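Local coordinates for RimK domain protein ATP-grasp (Sphaerobacter thermophilus, PDB 5I47), which probably belongs to the RimK-like ATP-grasp ligases, binding ATP and possibly joining glutamate to a protein or amino-acid substrate, at residues A5-L10 with D51-L56; L10-R15 with V35-L40; A45-G50 with L72-T77. All blocks are in the same frame, centred on the assembly; numbering follows the deposited sequence.

Contact 1. Residues A5-L10 with D51-L56; sequences ARVALL and DFVAAL
Ala8 and Ala55 face each other on neighbouring parallel strands, CA to CA 4.4 Å, and the short strand axes run 26° apart in direction. The backbone bonds run zigzag: Val53 N to Arg6 O, Ala54 O to Ala8 N (2.9 Å), Ala8 O to Leu56 N, and Leu56 O to Leu10 N. The last is the most bent of the four, its donor standing above the carbonyl plane.

The ring of Phe52 is covered on both faces. Ala8 CB sits over the centre of one face, 3.7 Å from the ring centroid and so a CH-pi contact. Over the other face lies the Arg6 guanidinium, stacked off-centre with its plane turned 24° from the ring and NH1 3.6 Å from Phe52 CZ. A bend at chi3 (-63°) folds the Arg6 chain back over the ring and brings NE and NH1 to Asp51 O, both in weak hydrogen bonds, the shorter being NH1 at 2.9 Å. An alanine in place of Phe52 would be likely to leave the guanidinium without its stacking surface, freer to turn, and to open a gap above Ala8 CB.

Further along, Leu9 and Leu56 lie side by side, CD2 to CD2 4.1 Å, on the side of the sheet covered by helix 16-27, while Leu10 CD1 reaches Ala55 CB on the side of helix 63-74. Strand 6-10 also pairs with strand 31-35, and this central place in a parallel sheet with strand order 2-1-3-4, flanked by helices, is characteristic of the Rossmann-like preATP-grasp domain.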
loop_
_atom_site.group_PDB
_atom_site.type_symbol
_atom_site.label_atom_id
_atom_site.label_comp_id
_atom_site.label_asym_id
_atom_site.label_seq_id
_atom_site.Cartn_x
_atom_site.Cartn_y
_atom_site.Cartn_z
ATOM N N ALA B 5 19.237 9.556 -26.662
ATOM C CA ALA B 5 18.152 8.808 -26.033
ATOM C C ALA B 5 18.702 7.679 -25.169
ATOM O O ALA B 5 19.450 6.825 -25.649
ATOM C CB ALA B 5 17.207 8.258 -27.086
ATOM N N ARG B 6 18.324 7.675 -23.892
ATOM C CA ARG B 6 18.854 6.732 -22.920
ATOM C C ARG B 6 17.713 6.004 -22.220
ATOM O O ARG B 6 16.542 6.375 -22.333
ATOM C CB ARG B 6 19.739 7.441 -21.888
ATOM C CG ARG B 6 20.809 8.337 -22.491
ATOM C CD ARG B 6 21.651 8.959 -21.395
ATOM N NE ARG B 6 20.858 9.827 -20.530
ATOM C CZ ARG B 6 21.103 10.014 -19.237
ATOM N NH1 ARG B 6 20.331 10.823 -18.524
ATOM N NH2 ARG B 6 22.112 9.379 -18.654
ATOM N N VAL B 7 18.072 4.958 -21.479
ATOM C CA VAL B 7 17.119 4.127 -20.752
ATOM C C VAL B 7 17.653 3.906 -19.343
ATOM O O VAL B 7 18.823 3.545 -19.169
ATOM C CB VAL B 7 16.883 2.780 -21.462
ATOM C CG1 VAL B 7 16.200 1.794 -20.531
ATOM C CG2 VAL B 7 16.054 2.984 -22.722
ATOM N N ALA B 8 16.800 4.120 -18.342
ATOM C CA ALA B 8 17.191 3.981 -16.944
ATOM C C ALA B 8 16.956 2.553 -16.464
ATOM O O ALA B 8 15.870 1.997 -16.660
ATOM C CB ALA B 8 16.415 4.964 -16.070
ATOM N N LEU B 9 17.977 1.967 -15.834
ATOM C CA LEU B 9 17.897 0.641 -15.217
ATOM C C LEU B 9 17.841 0.848 -13.705
ATOM O O LEU B 9 18.870 0.977 -13.041
ATOM C CB LEU B 9 19.084 -0.243 -15.610
ATOM C CG LEU B 9 19.316 -0.651 -17.067
ATOM C CD1 LEU B 9 20.563 -1.531 -17.161
ATOM C CD2 LEU B 9 18.104 -1.366 -17.650
ATOM N N LEU B 10 16.623 0.881 -13.165
ATOM C CA LEU B 10 16.412 1.102 -11.741
ATOM C C LEU B 10 16.927 -0.087 -10.945
ATOM O O LEU B 10 16.210 -1.075 -10.746
ATOM C CB LEU B 10 14.929 1.344 -11.447
ATOM C CG LEU B 10 14.306 2.540 -12.166
ATOM C CD1 LEU B 10 12.822 2.668 -11.840
ATOM C CD2 LEU B 10 15.054 3.806 -11.794
ATOM N N ASP B 51 17.194 12.626 -17.778
ATOM C CA ASP B 51 16.722 12.540 -19.156
ATOM C C ASP B 51 16.697 11.079 -19.590
ATOM O O ASP B 51 17.748 10.475 -19.829
ATOM C CB ASP B 51 17.613 13.373 -20.071
ATOM C CG ASP B 51 17.097 13.431 -21.497
ATOM O OD1 ASP B 51 15.867 13.326 -21.692
ATOM O OD2 ASP B 51 17.924 13.584 -22.422
ATOM N N PHE B 52 15.500 10.504 -19.679
ATOM C CA PHE B 52 15.338 9.114 -20.079
ATOM C C PHE B 52 14.046 8.967 -20.863
ATOM O O PHE B 52 13.033 9.586 -20.526
ATOM C CB PHE B 52 15.308 8.169 -18.872
ATOM C CG PHE B 52 16.570 8.170 -18.068
ATOM C CD1 PHE B 52 17.661 7.420 -18.468
ATOM C CD2 PHE B 52 16.665 8.921 -16.910
ATOM C CE1 PHE B 52 18.823 7.419 -17.729
ATOM C CE2 PHE B 52 17.821 8.923 -16.168
ATOM C CZ PHE B 52 18.903 8.171 -16.577
ATOM N N VAL B 53 14.089 8.133 -21.902
ATOM C CA VAL B 53 12.872 7.822 -22.641
ATOM C C VAL B 53 12.065 6.725 -21.962
ATOM O O VAL B 53 10.872 6.573 -22.253
ATOM C CB VAL B 53 13.210 7.425 -24.086
ATOM C CG1 VAL B 53 14.142 8.456 -24.701
ATOM C CG2 VAL B 53 13.836 6.039 -24.126
ATOM N N ALA B 54 12.679 5.967 -21.057
ATOM C CA ALA B 54 11.997 4.899 -20.339
ATOM C C ALA B 54 12.841 4.500 -19.138
ATOM O O ALA B 54 14.049 4.756 -19.092
ATOM C CB ALA B 54 11.741 3.689 -21.243
ATOM N N ALA B 55 12.184 3.878 -18.160
ATOM C CA ALA B 55 12.848 3.296 -17.004
ATOM C C ALA B 55 12.417 1.844 -16.869
ATOM O O ALA B 55 11.262 1.502 -17.144
ATOM C CB ALA B 55 12.524 4.059 -15.717
ATOM N N LEU B 56 13.349 0.989 -16.462
ATOM C CA LEU B 56 13.078 -0.434 -16.291
ATOM C C LEU B 56 13.457 -0.817 -14.868
ATOM O O LEU B 56 14.640 -0.803 -14.513
ATOM C CB LEU B 56 13.843 -1.268 -17.317
ATOM C CG LEU B 56 13.764 -2.793 -17.210
ATOM C CD1 LEU B 56 12.329 -3.277 -17.313
ATOM C CD2 LEU B 56 14.621 -3.430 -18.289
#

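Contact 2. Residues L10-R15 with V35-L40; sequences LADRLR and VQPAKL
Gln36 lies across Ala11 and Asp12, and each step of its side chain meets a backbone oxygen of the other loop. CB rests 3.8 Å from Ala11 O, the carbonyl that also receives a CA-H...O contact from Gln36 CA. CG has both carbonyl oxygens on one side, marginally nearer Ala11 O than Asp12 O. It points there because it is anti to its own carbonyl carbon (chi1 -57°), and the chain then runs on extended. CD is 3.9 Å from Asp12 O, and at the tip NE2 donates to that same oxygen over 3.0 Å in a nearly straight bond (N-H...O 168°). The acceptor lies close to the amide plane of Gln36, which is consistent with the modelled flip of the amide; OE1, on the other branch, takes a weak bond from Lys39 NZ.

The two loops leave the C-terminal ends of strands 6-10 and 31-35, adjacent parallel strands joined through helix 16-27 as a beta-alpha-beta unit. Their pairing runs out with Ala11 N to Val35 O, 3.2 Å, the donor standing 40° out of the carbonyl plane. Leu10 and Val35 point the same way there, CD2 to CB 4.2 Å, and the other end of that apolar patch is Leu40 CD1. Pro37 CD touches Ala11 O, at 3.4 Å, and Asp12 OD2, the Asp12 and Pro37 side chains crossing at about a right angle. Beyond Pro37, Ala38 and Leu40 make backbone hydrogen bonds to the second subunit, and Lys39 packs on Glu116 of that subunit.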
loop_
_atom_site.group_PDB
_atom_site.type_symbol
_atom_site.label_atom_id
_atom_site.label_comp_id
_atom_site.label_asym_id
_atom_site.label_seq_id
_atom_site.Cartn_x
_atom_site.Cartn_y
_atom_site.Cartn_z
ATOM N N LEU B 10 16.623 0.881 -13.165
ATOM C CA LEU B 10 16.412 1.102 -11.741
ATOM C C LEU B 10 16.927 -0.087 -10.945
ATOM O O LEU B 10 16.210 -1.075 -10.746
ATOM C CB LEU B 10 14.929 1.344 -11.447
ATOM C CG LEU B 10 14.306 2.540 -12.166
ATOM C CD1 LEU B 10 12.822 2.668 -11.840
ATOM C CD2 LEU B 10 15.054 3.806 -11.794
ATOM N N ALA B 11 18.173 -0.004 -10.494
ATOM C CA ALA B 11 18.803 -1.095 -9.770
ATOM C C ALA B 11 19.877 -0.506 -8.873
ATOM O O ALA B 11 20.243 0.666 -8.993
ATOM C CB ALA B 11 19.391 -2.139 -10.725
ATOM N N ASP B 12 20.382 -1.329 -7.962
ATOM C CA ASP B 12 21.416 -0.866 -7.054
ATOM C C ASP B 12 22.819 -1.186 -7.543
ATOM O O ASP B 12 23.765 -0.491 -7.158
ATOM C CB ASP B 12 21.192 -1.461 -5.663
ATOM C CG ASP B 12 19.869 -1.030 -5.060
ATOM O OD1 ASP B 12 19.163 -1.887 -4.487
ATOM O OD2 ASP B 12 19.530 0.170 -5.168
ATOM N N ARG B 13 22.972 -2.200 -8.391
ATOM C CA ARG B 13 24.259 -2.550 -8.974
ATOM C C ARG B 13 24.027 -3.470 -10.163
ATOM O O ARG B 13 23.071 -4.252 -10.182
ATOM C CB ARG B 13 25.182 -3.219 -7.947
ATOM C CG ARG B 13 24.612 -4.469 -7.304
ATOM C CD ARG B 13 25.552 -4.999 -6.238
ATOM N NE ARG B 13 25.584 -6.455 -6.235
ATOM C CZ ARG B 13 26.335 -7.182 -7.055
ATOM N NH1 ARG B 13 27.120 -6.591 -7.949
ATOM N NH2 ARG B 13 26.299 -8.502 -6.987
ATOM N N LEU B 14 24.911 -3.364 -11.153
ATOM C CA LEU B 14 24.792 -4.147 -12.377
ATOM C C LEU B 14 25.226 -5.584 -12.120
ATOM O O LEU B 14 26.357 -5.831 -11.689
ATOM C CB LEU B 14 25.631 -3.525 -13.490
ATOM C CG LEU B 14 25.294 -2.085 -13.882
ATOM C CD1 LEU B 14 26.206 -1.604 -14.995
ATOM C CD2 LEU B 14 23.836 -1.964 -14.298
ATOM N N ARG B 15 24.328 -6.531 -12.384
ATOM C CA ARG B 15 24.635 -7.948 -12.364
ATOM C C ARG B 15 24.564 -8.486 -13.795
ATOM O O ARG B 15 24.543 -7.709 -14.762
ATOM C CB ARG B 15 23.682 -8.672 -11.412
ATOM C CG ARG B 15 23.826 -8.288 -9.952
ATOM C CD ARG B 15 22.659 -8.835 -9.147
ATOM N NE ARG B 15 21.379 -8.538 -9.793
ATOM C CZ ARG B 15 20.594 -9.448 -10.369
ATOM N NH1 ARG B 15 20.944 -10.726 -10.374
ATOM N NH2 ARG B 15 19.452 -9.076 -10.935
ATOM N N VAL B 35 20.647 3.467 -12.753
ATOM C CA VAL B 35 20.101 4.548 -11.936
ATOM C C VAL B 35 19.747 3.948 -10.585
ATOM O O VAL B 35 18.792 3.169 -10.473
ATOM C CB VAL B 35 18.881 5.214 -12.584
ATOM C CG1 VAL B 35 18.373 6.343 -11.702
ATOM C CG2 VAL B 35 19.231 5.732 -13.970
ATOM N N GLN B 36 20.516 4.298 -9.566
ATOM C CA GLN B 36 20.295 3.755 -8.235
ATOM C C GLN B 36 19.147 4.499 -7.564
ATOM O O GLN B 36 19.220 5.724 -7.417
ATOM C CB GLN B 36 21.567 3.860 -7.403
ATOM C CG GLN B 36 22.775 3.168 -8.034
ATOM C CD GLN B 36 24.070 3.431 -7.283
ATOM O OE1 GLN B 36 24.543 4.567 -7.211
ATOM N NE2 GLN B 36 24.650 2.380 -6.719
ATOM N N PRO B 37 18.068 3.814 -7.171
ATOM C CA PRO B 37 16.955 4.517 -6.513
ATOM C C PRO B 37 17.320 5.094 -5.158
ATOM O O PRO B 37 16.634 6.012 -4.693
ATOM C CB PRO B 37 15.879 3.430 -6.380
ATOM C CG PRO B 37 16.258 2.382 -7.368
ATOM C CD PRO B 37 17.755 2.398 -7.418
ATOM N N ALA B 38 18.377 4.595 -4.512
ATOM C CA ALA B 38 18.764 5.126 -3.212
ATOM C C ALA B 38 19.145 6.600 -3.276
ATOM O O ALA B 38 19.086 7.288 -2.253
ATOM C CB ALA B 38 19.921 4.309 -2.635
ATOM N N LYS B 39 19.518 7.103 -4.451
ATOM C CA LYS B 39 19.920 8.491 -4.617
ATOM C C LYS B 39 18.823 9.350 -5.229
ATOM O O LYS B 39 19.087 10.492 -5.618
ATOM C CB LYS B 39 21.188 8.568 -5.476
ATOM C CG LYS B 39 20.960 8.248 -6.948
ATOM C CD LYS B 39 22.208 7.667 -7.614
ATOM C CE LYS B 39 21.911 7.228 -9.053
ATOM N NZ LYS B 39 22.984 6.370 -9.635
ATOM N N LEU B 40 17.601 8.833 -5.323
ATOM C CA LEU B 40 16.501 9.529 -5.984
ATOM C C LEU B 40 15.670 10.274 -4.945
ATOM O O LEU B 40 15.009 9.654 -4.105
ATOM C CB LEU B 40 15.642 8.546 -6.776
ATOM C CG LEU B 40 16.260 8.001 -8.064
ATOM C CD1 LEU B 40 15.329 7.004 -8.724
ATOM C CD2 LEU B 40 16.574 9.140 -9.014
#

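Contact 3. Residues A45-G50 with L72-T77; sequences AAPSAG and LASGGT
The Ser48-Ala49 peptide is the flat group that meets Leu72: CD2 stands over one face, 3.9 Å from Ala49 N, while water 1 lies in the peptide plane on the N-H side. The Pro47 ring, puckered rather than flat, presents its CG corner to the end of helix 63-74, 3.8 Å from Ser74 OG. That hydroxyl is turned back to its own helix, where it bonds to Leu71 O and Ala70 O. The same Leu72 methyl also touches Ala49 CB.

Pro47 O meets Gly75 CA in a CA-H...O contact of 3.4 Å with an angle of 161° at the hydrogen. A CB built on Gly75 would fall 2.0 Å from Pro47 O, so an approach this close probably depends on the lack of a side chain there. Gly76 follows with positive phi in a Schellman motif, with Thr77 N bonded to Leu72 O. Within the loop, Ser48 OG accepts from Gly50 N in an ST turn.

Water 1 bridges Ala49 N and Gly50 O to Thr77 OG1, although its 2.5 Å to Ala49 N is doubtfully short. With no direct hydrogen bond between the segments, the loop is held to the helix end by apolar contact, CA-H...O and this water.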
loop_
_atom_site.group_PDB
_atom_site.type_symbol
_atom_site.label_atom_id
_atom_site.label_comp_id
_atom_site.label_asym_id
_atom_site.label_seq_id
_atom_site.Cartn_x
_atom_site.Cartn_y
_atom_site.Cartn_z
ATOM N N ALA B 45 5.813 17.831 -7.675
ATOM C CA ALA B 45 5.307 18.764 -8.678
ATOM C C ALA B 45 5.852 18.453 -10.067
ATOM O O ALA B 45 5.160 18.681 -11.065
ATOM C CB ALA B 45 5.649 20.199 -8.282
ATOM N N ALA B 46 7.077 17.945 -10.153
ATOM C CA ALA B 46 7.666 17.546 -11.425
ATOM C C ALA B 46 8.665 16.421 -11.191
ATOM O O ALA B 46 9.876 16.669 -11.139
ATOM C CB ALA B 46 8.345 18.732 -12.111
ATOM N N PRO B 47 8.212 15.179 -11.035
ATOM C CA PRO B 47 9.152 14.092 -10.737
ATOM C C PRO B 47 9.931 13.655 -11.967
ATOM O O PRO B 47 9.395 13.564 -13.075
ATOM C CB PRO B 47 8.241 12.970 -10.220
ATOM C CG PRO B 47 6.919 13.248 -10.835
ATOM C CD PRO B 47 6.805 14.734 -10.983
ATOM N N SER B 48 11.216 13.382 -11.755
ATOM C CA SER B 48 12.095 12.925 -12.820
ATOM C C SER B 48 13.366 12.363 -12.202
ATOM O O SER B 48 13.797 12.804 -11.134
ATOM C CB SER B 48 12.440 14.054 -13.800
ATOM O OG SER B 48 13.250 13.577 -14.861
ATOM N N ALA B 49 13.956 11.384 -12.887
ATOM C CA ALA B 49 15.222 10.791 -12.479
ATOM C C ALA B 49 16.334 11.090 -13.477
ATOM O O ALA B 49 17.375 10.428 -13.460
ATOM C CB ALA B 49 15.067 9.282 -12.289
ATOM N N GLY B 50 16.132 12.079 -14.337
ATOM C CA GLY B 50 17.060 12.415 -15.393
ATOM C C GLY B 50 16.419 12.269 -16.759
ATOM O O GLY B 50 15.271 11.849 -16.899
ATOM N N LEU B 72 7.446 8.534 -11.589
ATOM C CA LEU B 72 8.177 8.718 -12.836
ATOM C C LEU B 72 7.226 8.801 -14.024
ATOM O O LEU B 72 7.380 9.671 -14.887
ATOM C CB LEU B 72 9.194 7.588 -13.018
ATOM C CG LEU B 72 10.338 7.566 -11.999
ATOM C CD1 LEU B 72 11.212 6.327 -12.170
ATOM C CD2 LEU B 72 11.171 8.834 -12.112
ATOM N N ALA B 73 6.216 7.925 -14.068
ATOM C CA ALA B 73 5.286 7.925 -15.196
ATOM C C ALA B 73 4.523 9.241 -15.290
ATOM O O ALA B 73 4.384 9.809 -16.381
ATOM C CB ALA B 73 4.316 6.749 -15.082
ATOM N N SER B 74 4.027 9.747 -14.157
ATOM C CA SER B 74 3.308 11.017 -14.159
ATOM C C SER B 74 4.194 12.178 -14.589
ATOM O O SER B 74 3.678 13.179 -15.103
ATOM C CB SER B 74 2.704 11.292 -12.776
ATOM O OG SER B 74 3.707 11.438 -11.784
ATOM N N GLY B 75 5.508 12.062 -14.407
ATOM C CA GLY B 75 6.453 13.084 -14.794
ATOM C C GLY B 75 6.912 13.040 -16.234
ATOM O O GLY B 75 7.638 13.940 -16.665
ATOM N N GLY B 76 6.516 12.020 -16.994
ATOM C CA GLY B 76 6.914 11.886 -18.381
ATOM C C GLY B 76 7.879 10.757 -18.674
ATOM O O GLY B 76 8.308 10.620 -19.826
ATOM N N THR B 77 8.244 9.946 -17.680
ATOM C CA THR B 77 9.145 8.819 -17.904
ATOM C C THR B 77 8.378 7.513 -17.759
ATOM O O THR B 77 8.064 7.099 -16.632
ATOM C CB THR B 77 10.326 8.852 -16.927
ATOM O OG1 THR B 77 10.999 10.113 -17.021
ATOM C CG2 THR B 77 11.310 7.740 -17.261
HETATM O O HOH W 1 13.367 10.257 -15.092
#

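From the N terminus, strand 6-10 enters contacts 1 and 2, which share Leu10. Contact 2 closes first, bringing the loop beyond strand 31-35 back beside residues 10-15 after a single helix. Contact 1 closes the longer loop, with residues 51-56, and contact 2 nests within it. Contact 3 opens at residues 45-50, before contact 1 is closed, and ends at 72-77, so these two cross; contacts 2 and 3 follow in series. Val35 packs on Ala8 and Phe52, Leu40 on Ala49, and Leu72 on Leu10. Together they tie three sheet strands, helix 63-74 and the intervening loops into one preATP-grasp domain.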